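PDB 4UJ7: surface layer protein from Geobacillus stearothermophilus, which probably self-assembles into the crystalline surface layer that coats the bacterial cell, this piece holding domains 5 and 6, with bound calcium ions. Local coordinates for residues K175-N179 / G180-Y184; T160-A163 / T164-N167; T90-G94 / T95-K99. All blocks are in the same frame, centred on the assembly; numbering follows the deposited sequence.

Contact 1 (K175-N179 / G180-Y184)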
loop_
_atom_site.group_PDB
_atom_site.type_symbol
_atom_site.label_atom_id
_atom_site.label_comp_id
_atom_site.label_asym_id
_atom_site.label_seq_id
_atom_site.Cartn_x
_atom_site.Cartn_y
_atom_site.Cartn_z
ATOM N N LYS A 175 2.728 -6.118 14.995
ATOM C CA LYS A 175 2.824 -7.024 13.845
ATOM C C LYS A 175 1.643 -7.964 13.819
ATOM O O LYS A 175 1.330 -8.608 14.822
ATOM C CB LYS A 175 4.087 -7.882 13.920
ATOM C CG LYS A 175 5.358 -7.119 13.651
ATOM C CD LYS A 175 6.563 -8.044 13.688
ATOM C CE LYS A 175 7.823 -7.209 13.681
ATOM N NZ LYS A 175 9.008 -7.929 14.225
ATOM N N SER A 176 0.998 -8.061 12.663
ATOM C CA SER A 176 -0.112 -8.984 12.480
ATOM C C SER A 176 0.258 -9.930 11.356
ATOM O O SER A 176 0.391 -9.508 10.214
ATOM C CB SER A 176 -1.391 -8.225 12.169
ATOM O OG SER A 176 -1.707 -7.395 13.278
ATOM N N THR A 177 0.455 -11.199 11.701
ATOM C CA THR A 177 0.997 -12.187 10.766
ATOM C C THR A 177 0.014 -13.324 10.567
ATOM O O THR A 177 -0.466 -13.914 11.536
ATOM C CB THR A 177 2.326 -12.755 11.292
ATOM O OG1 THR A 177 3.272 -11.685 11.408
ATOM C CG2 THR A 177 2.880 -13.808 10.339
ATOM N N ALA A 178 -0.286 -13.618 9.308
ATOM C CA ALA A 178 -1.148 -14.755 8.978
ATOM C C ALA A 178 -0.723 -15.329 7.658
ATOM O O ALA A 178 -0.428 -14.589 6.728
ATOM C CB ALA A 178 -2.614 -14.331 8.922
ATOM N N ASN A 179 -0.703 -16.656 7.582
ATOM C CA ASN A 179 -0.403 -17.353 6.325
ATOM C C ASN A 179 0.921 -16.886 5.710
ATOM O O ASN A 179 1.050 -16.804 4.490
ATOM C CB ASN A 179 -1.560 -17.200 5.307
ATOM C CG ASN A 179 -2.936 -17.387 5.934
ATOM O OD1 ASN A 179 -3.206 -18.396 6.576
ATOM N ND2 ASN A 179 -3.814 -16.398 5.753
ATOM N N GLY A 180 1.889 -16.567 6.566
ATOM C CA GLY A 180 3.207 -16.122 6.128
ATOM C C GLY A 180 3.323 -14.665 5.708
ATOM O O GLY A 180 4.405 -14.237 5.301
ATOM N N ASP A 181 2.230 -13.901 5.785
ATOM C CA ASP A 181 2.247 -12.472 5.416
ATOM C C ASP A 181 2.097 -11.584 6.651
ATOM O O ASP A 181 1.203 -11.802 7.476
ATOM C CB ASP A 181 1.134 -12.135 4.425
ATOM C CG ASP A 181 1.167 -10.674 3.985
ATOM O OD1 ASP A 181 2.065 -10.312 3.202
ATOM O OD2 ASP A 181 0.302 -9.883 4.428
ATOM N N THR A 182 2.963 -10.580 6.771
ATOM C CA THR A 182 2.952 -9.692 7.937
ATOM C C THR A 182 2.617 -8.243 7.557
ATOM O O THR A 182 3.200 -7.693 6.617
ATOM C CB THR A 182 4.322 -9.745 8.657
ATOM O OG1 THR A 182 4.564 -11.086 9.102
ATOM C CG2 THR A 182 4.370 -8.799 9.860
ATOM N N VAL A 183 1.677 -7.639 8.293
ATOM C CA VAL A 183 1.393 -6.195 8.180
ATOM C C VAL A 183 1.653 -5.562 9.547
ATOM O O VAL A 183 1.296 -6.147 10.578
ATOM C CB VAL A 183 -0.069 -5.948 7.735
ATOM C CG1 VAL A 183 -0.383 -4.470 7.652
ATOM C CG2 VAL A 183 -0.331 -6.626 6.391
ATOM N N TYR A 184 2.279 -4.380 9.577
ATOM C CA TYR A 184 2.410 -3.666 10.848
ATOM C C TYR A 184 1.192 -2.744 10.983
ATOM O O TYR A 184 0.966 -1.874 10.131
ATOM C CB TYR A 184 3.704 -2.850 10.862
ATOM C CG TYR A 184 4.636 -3.149 12.022
ATOM C CD1 TYR A 184 4.272 -2.833 13.334
ATOM C CD2 TYR A 184 5.889 -3.740 11.802
ATOM C CE1 TYR A 184 5.114 -3.095 14.404
ATOM C CE2 TYR A 184 6.750 -4.000 12.869
ATOM C CZ TYR A 184 6.361 -3.676 14.168
ATOM O OH TYR A 184 7.198 -3.930 15.244
#

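Contact 2 (T160-A163 / T164-N167). With CA (calcium ion), chain D.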
loop_
_atom_site.group_PDB
_atom_site.type_symbol
_atom_site.label_atom_id
_atom_site.label_comp_id
_atom_site.label_asym_id
_atom_site.label_seq_id
_atom_site.Cartn_x
_atom_site.Cartn_y
_atom_site.Cartn_z
ATOM N N THR A 160 8.578 1.523 16.150
ATOM C CA THR A 160 8.276 2.143 17.438
ATOM C C THR A 160 7.989 3.633 17.293
ATOM O O THR A 160 8.430 4.278 16.338
ATOM C CB THR A 160 9.461 2.004 18.422
ATOM O OG1 THR A 160 10.640 2.580 17.848
ATOM C CG2 THR A 160 9.719 0.527 18.766
ATOM N N SER A 161 7.247 4.170 18.255
ATOM C CA SER A 161 7.086 5.611 18.403
ATOM C C SER A 161 7.896 6.061 19.611
ATOM O O SER A 161 8.445 5.232 20.342
ATOM C CB SER A 161 5.615 5.944 18.622
ATOM O OG SER A 161 5.130 5.304 19.795
ATOM N N GLU A 162 7.917 7.370 19.855
ATOM C CA GLU A 162 8.636 7.908 21.011
ATOM C C GLU A 162 8.245 7.198 22.319
ATOM O O GLU A 162 7.072 6.884 22.548
ATOM C CB GLU A 162 8.429 9.424 21.134
ATOM C CG GLU A 162 6.966 9.839 21.253
ATOM C CD GLU A 162 6.731 11.325 21.347
ATOM O OE1 GLU A 162 7.731 12.097 21.372
ATOM O OE2 GLU A 162 5.550 11.734 21.379
ATOM N N ALA A 163 9.238 6.927 23.157
ATOM C CA ALA A 163 9.033 6.209 24.409
ATOM C C ALA A 163 8.142 6.964 25.396
ATOM O O ALA A 163 7.343 6.364 26.095
ATOM C CB ALA A 163 10.391 5.884 25.048
ATOM N N THR A 164 8.314 8.278 25.463
ATOM C CA THR A 164 7.547 9.173 26.326
ATOM C C THR A 164 6.794 10.118 25.385
ATOM O O THR A 164 7.414 10.713 24.491
ATOM C CB THR A 164 8.535 9.989 27.183
ATOM O OG1 THR A 164 9.204 9.113 28.098
ATOM C CG2 THR A 164 7.863 11.098 27.948
ATOM N N ASP A 165 5.482 10.263 25.560
ATOM C CA ASP A 165 4.705 11.151 24.691
ATOM C C ASP A 165 5.065 12.610 24.907
ATOM O O ASP A 165 5.136 13.070 26.046
ATOM C CB ASP A 165 3.197 11.005 24.902
ATOM C CG ASP A 165 2.416 11.975 24.050
ATOM O OD1 ASP A 165 2.662 12.009 22.831
ATOM O OD2 ASP A 165 1.589 12.736 24.577
ATOM N N THR A 166 5.284 13.331 23.811
ATOM C CA THR A 166 5.633 14.749 23.902
ATOM C C THR A 166 4.722 15.650 23.068
ATOM O O THR A 166 4.971 16.869 22.982
ATOM C CB THR A 166 7.116 15.016 23.506
ATOM O OG1 THR A 166 7.296 14.769 22.100
ATOM C CG2 THR A 166 8.125 14.172 24.329
ATOM N N ASN A 167 3.691 15.066 22.437
ATOM C CA ASN A 167 2.805 15.820 21.547
ATOM C C ASN A 167 1.310 15.490 21.632
ATOM O O ASN A 167 0.512 16.021 20.844
ATOM C CB ASN A 167 3.289 15.703 20.086
ATOM C CG ASN A 167 3.145 14.303 19.532
ATOM O OD1 ASN A 167 2.987 13.343 20.273
ATOM N ND2 ASN A 167 3.169 14.181 18.203
HETATM CA CA CA D . 3.444 11.066 20.776
HETATM O O HOH W 1 3.514 9.027 22.071
#

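Contact 3 (T90-G94 / T95-K99)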
loop_
_atom_site.group_PDB
_atom_site.type_symbol
_atom_site.label_atom_id
_atom_site.label_comp_id
_atom_site.label_asym_id
_atom_site.label_seq_id
_atom_site.Cartn_x
_atom_site.Cartn_y
_atom_site.Cartn_z
ATOM N N THR A 90 -3.973 -5.318 -17.358
ATOM C CA THR A 90 -5.013 -4.487 -17.940
ATOM C C THR A 90 -6.075 -4.224 -16.885
ATOM O O THR A 90 -6.641 -5.159 -16.301
ATOM C CB THR A 90 -5.635 -5.136 -19.205
ATOM O OG1 THR A 90 -4.618 -5.322 -20.197
ATOM C CG2 THR A 90 -6.757 -4.267 -19.767
ATOM N N ILE A 91 -6.335 -2.949 -16.608
ATOM C CA ILE A 91 -7.368 -2.541 -15.668
ATOM C C ILE A 91 -8.470 -1.902 -16.499
ATOM O O ILE A 91 -8.209 -0.944 -17.232
ATOM C CB ILE A 91 -6.775 -1.542 -14.652
ATOM C CG1 ILE A 91 -5.602 -2.192 -13.910
ATOM C CG2 ILE A 91 -7.838 -1.070 -13.709
ATOM C CD1 ILE A 91 -4.579 -1.189 -13.438
ATOM N N LYS A 92 -9.690 -2.430 -16.404
ATOM C CA LYS A 92 -10.803 -1.969 -17.245
ATOM C C LYS A 92 -12.029 -1.623 -16.417
ATOM O O LYS A 92 -12.389 -2.340 -15.452
ATOM C CB LYS A 92 -11.176 -3.039 -18.284
ATOM C CG LYS A 92 -11.919 -2.543 -19.523
ATOM C CD LYS A 92 -11.868 -3.589 -20.648
ATOM C CE LYS A 92 -10.494 -3.666 -21.317
ATOM N NZ LYS A 92 -10.164 -4.905 -22.103
ATOM N N SER A 93 -12.688 -0.541 -16.803
ATOM C CA SER A 93 -13.989 -0.169 -16.263
ATOM C C SER A 93 -14.820 0.473 -17.370
ATOM O O SER A 93 -14.450 1.528 -17.875
ATOM C CB SER A 93 -13.829 0.806 -15.106
ATOM O OG SER A 93 -15.082 1.011 -14.492
ATOM N N GLY A 94 -15.924 -0.167 -17.758
ATOM C CA GLY A 94 -16.710 0.314 -18.881
ATOM C C GLY A 94 -15.844 0.408 -20.119
ATOM O O GLY A 94 -15.177 -0.552 -20.467
ATOM N N THR A 95 -15.830 1.589 -20.741
ATOM C CA THR A 95 -15.080 1.818 -21.976
ATOM C C THR A 95 -13.639 2.244 -21.729
ATOM O O THR A 95 -12.879 2.440 -22.689
ATOM C CB THR A 95 -15.734 2.924 -22.845
ATOM O OG1 THR A 95 -15.794 4.142 -22.101
ATOM C CG2 THR A 95 -17.141 2.532 -23.258
ATOM N N LYS A 96 -13.254 2.385 -20.462
ATOM C CA LYS A 96 -11.941 2.947 -20.106
ATOM C C LYS A 96 -10.991 1.844 -19.701
ATOM O O LYS A 96 -11.407 0.864 -19.083
ATOM C CB LYS A 96 -12.069 3.987 -18.977
ATOM C CG LYS A 96 -13.065 5.112 -19.238
ATOM C CD LYS A 96 -12.607 6.028 -20.360
ATOM C CE LYS A 96 -13.702 7.011 -20.736
ATOM N NZ LYS A 96 -13.389 7.670 -22.043
ATOM N N GLU A 97 -9.721 1.985 -20.066
ATOM C CA GLU A 97 -8.700 1.009 -19.677
ATOM C C GLU A 97 -7.327 1.622 -19.504
ATOM O O GLU A 97 -6.979 2.598 -20.174
ATOM C CB GLU A 97 -8.599 -0.138 -20.691
ATOM C CG GLU A 97 -8.031 0.242 -22.048
ATOM C CD GLU A 97 -7.471 -0.952 -22.804
ATOM O OE1 GLU A 97 -8.077 -2.046 -22.733
ATOM O OE2 GLU A 97 -6.419 -0.798 -23.472
ATOM N N VAL A 98 -6.552 1.042 -18.592
ATOM C CA VAL A 98 -5.123 1.334 -18.469
ATOM C C VAL A 98 -4.329 0.033 -18.463
ATOM O O VAL A 98 -4.683 -0.912 -17.740
ATOM C CB VAL A 98 -4.818 2.152 -17.197
ATOM C CG1 VAL A 98 -3.323 2.452 -17.074
ATOM C CG2 VAL A 98 -5.617 3.441 -17.216
ATOM N N LYS A 99 -3.276 -0.036 -19.289
ATOM C CA LYS A 99 -2.363 -1.177 -19.320
ATOM C C LYS A 99 -1.076 -0.803 -18.588
ATOM O O LYS A 99 -0.370 0.124 -19.005
ATOM C CB LYS A 99 -2.084 -1.619 -20.762
ATOM C CG LYS A 99 -3.302 -2.273 -21.409
ATOM C CD LYS A 99 -3.015 -2.785 -22.815
ATOM C CE LYS A 99 -4.206 -3.543 -23.404
ATOM N NZ LYS A 99 -4.271 -4.968 -22.946
#

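Contact 1 (K175-N179 / G180-Y184)
K175 and Y184 pair across the beta hairpin of strands 171-178 and 181-188, a local contact at the surface that closes through a two-residue turn. K175 CG sits over one face of the Y184 ring, 3.8 Å from its centroid in a CH-pi contact, and K175 CE comes to 3.5 Å from Y184 CE2. With CG anti to the carbonyl carbon (chi1 -72°) and the chain extended beyond it, K175 carries NZ past the ring to N155 O, while Y184 OH bonds to the backbone N of I159. Replacing Y184 with alanine is likely to leave K175 CG without the ring face beneath it and the I159 N-H without its hydroxyl partner. On the sheet face that carries K175 and Y184, T177 OG1 and T182 OG1 share a hydrogen bond of 2.7 Å across a non-hydrogen-bonded pair. The face with S176, A178 and V183 also carries D181, whose OD1 forms salt bridges with K32 and K139. Between the strands, S176 N donates to V183 O (2.8 Å). At the closed end D181 N donates to A178 O (2.9 Å), and N179 and G180, both at positive phi, complete the type I' turn characteristic of tight beta hairpins.

Contact 2 (T160-A163 / T164-N167)
E162, D165 and N167 meet around a calcium ion in the loop between strands 158-160 and 171-178, a compact calcium-binding loop that includes an Asx turn. Each gives one side-chain oxygen to the metal: E162 OE2 at 2.3 Å, D165 OD1 at 2.4 Å and N167 OD1 at 2.4 Å. A water molecule takes a further position, and V169 and E197 complete the site, E197 bringing in strand 195-203. The calcium thereby ties the loop to the neighbouring strand, and its positive charge probably offsets the close approach of the carboxylate oxygens.

The second shell holds these ligands in place. E162 CG sits between the backbone N and the carbonyl carbon (chi1 58°), and the extended chain beyond it spans the loop to the metal and to T166. There E162 OE2, besides binding calcium, accepts from T166 N at 2.9 Å, the N-H arriving from above the carboxylate plane, so the oxygen is gripped by both metal and backbone. D165 is likewise fixed twice: D165 OD1 accepts from N167 N at 3.2 Å, closing the Asx turn, and OD2 accepts from G168 N. The remaining E162 oxygen is turned from the metal and is met by a side chain: T166 OG1 donates to E162 OE1 at 2.8 Å, on the syn lone pair, the side facing OE2.

Contact 3 (T90-G94 / T95-K99)
T90 and K99 lie side by side across a beta hairpin whose segments 90-93 and 96-99 run antiparallel, 170° between their directions. The tightly packed part is the backbone ladder together with I91, which is buried against the facing strands. I91 N donates to V98 O at 2.9 Å, and V98 N returns the bond to I91 O. Nearer the turn S93 and K96 exchange two further backbone bonds. G94 and T95 occupy the corners of this type II' turn, G94 with the positive phi (57°) that glycine accommodates readily.

On the other face T90 is buried, whereas K92, E97 and K99 are exposed. K99 bends at its last torsion (chi4 -82°) and thereby turns K99 NZ back to T90 OG1, donating a hydrogen bond of 2.8 Å; T90 OG1 is also bonded to D56. K92, bent at chi3, runs alongside E97, and K92 NZ forms a long salt bridge of 3.6 Å with E97 OE1 at the surface. K92 CE lies nearer the same oxygen, E97 OE1, at 3.2 Å.

Away from the solvent, I91 reaches from the mixed sheet to I18 of strand 15-20 and to F35 and V37 of strand 32-41 in the facing antiparallel sheet, consistent with the beta-sandwich of a Big-like (immunoglobulin-like) domain. S93 OG is bonded to N50 O, while T90 and K92 make backbone bonds with strand 52-55, which flanks strand 85-93 in the mixed sheet.

Overall arrangement
From the N terminus the chain first reaches contact 3, which closes the hairpin of strands 85-93 and 96-105 in the first Big-like domain. Contacts 2 and 1 follow in the second such domain, and all three come in series, none enclosing or crossing another. Contact 2 shapes the loop leading from strand 158-160 toward strand 171-178, where contact 1 then closes the hairpin with strand 181-188. Contacts 1 and 2 do not touch, though their nearest atoms are about 6 Å apart. Contact 3 lies across the chain's centre from both, its centre about 32 Å from that of contact 1 and 45 Å from that of contact 2.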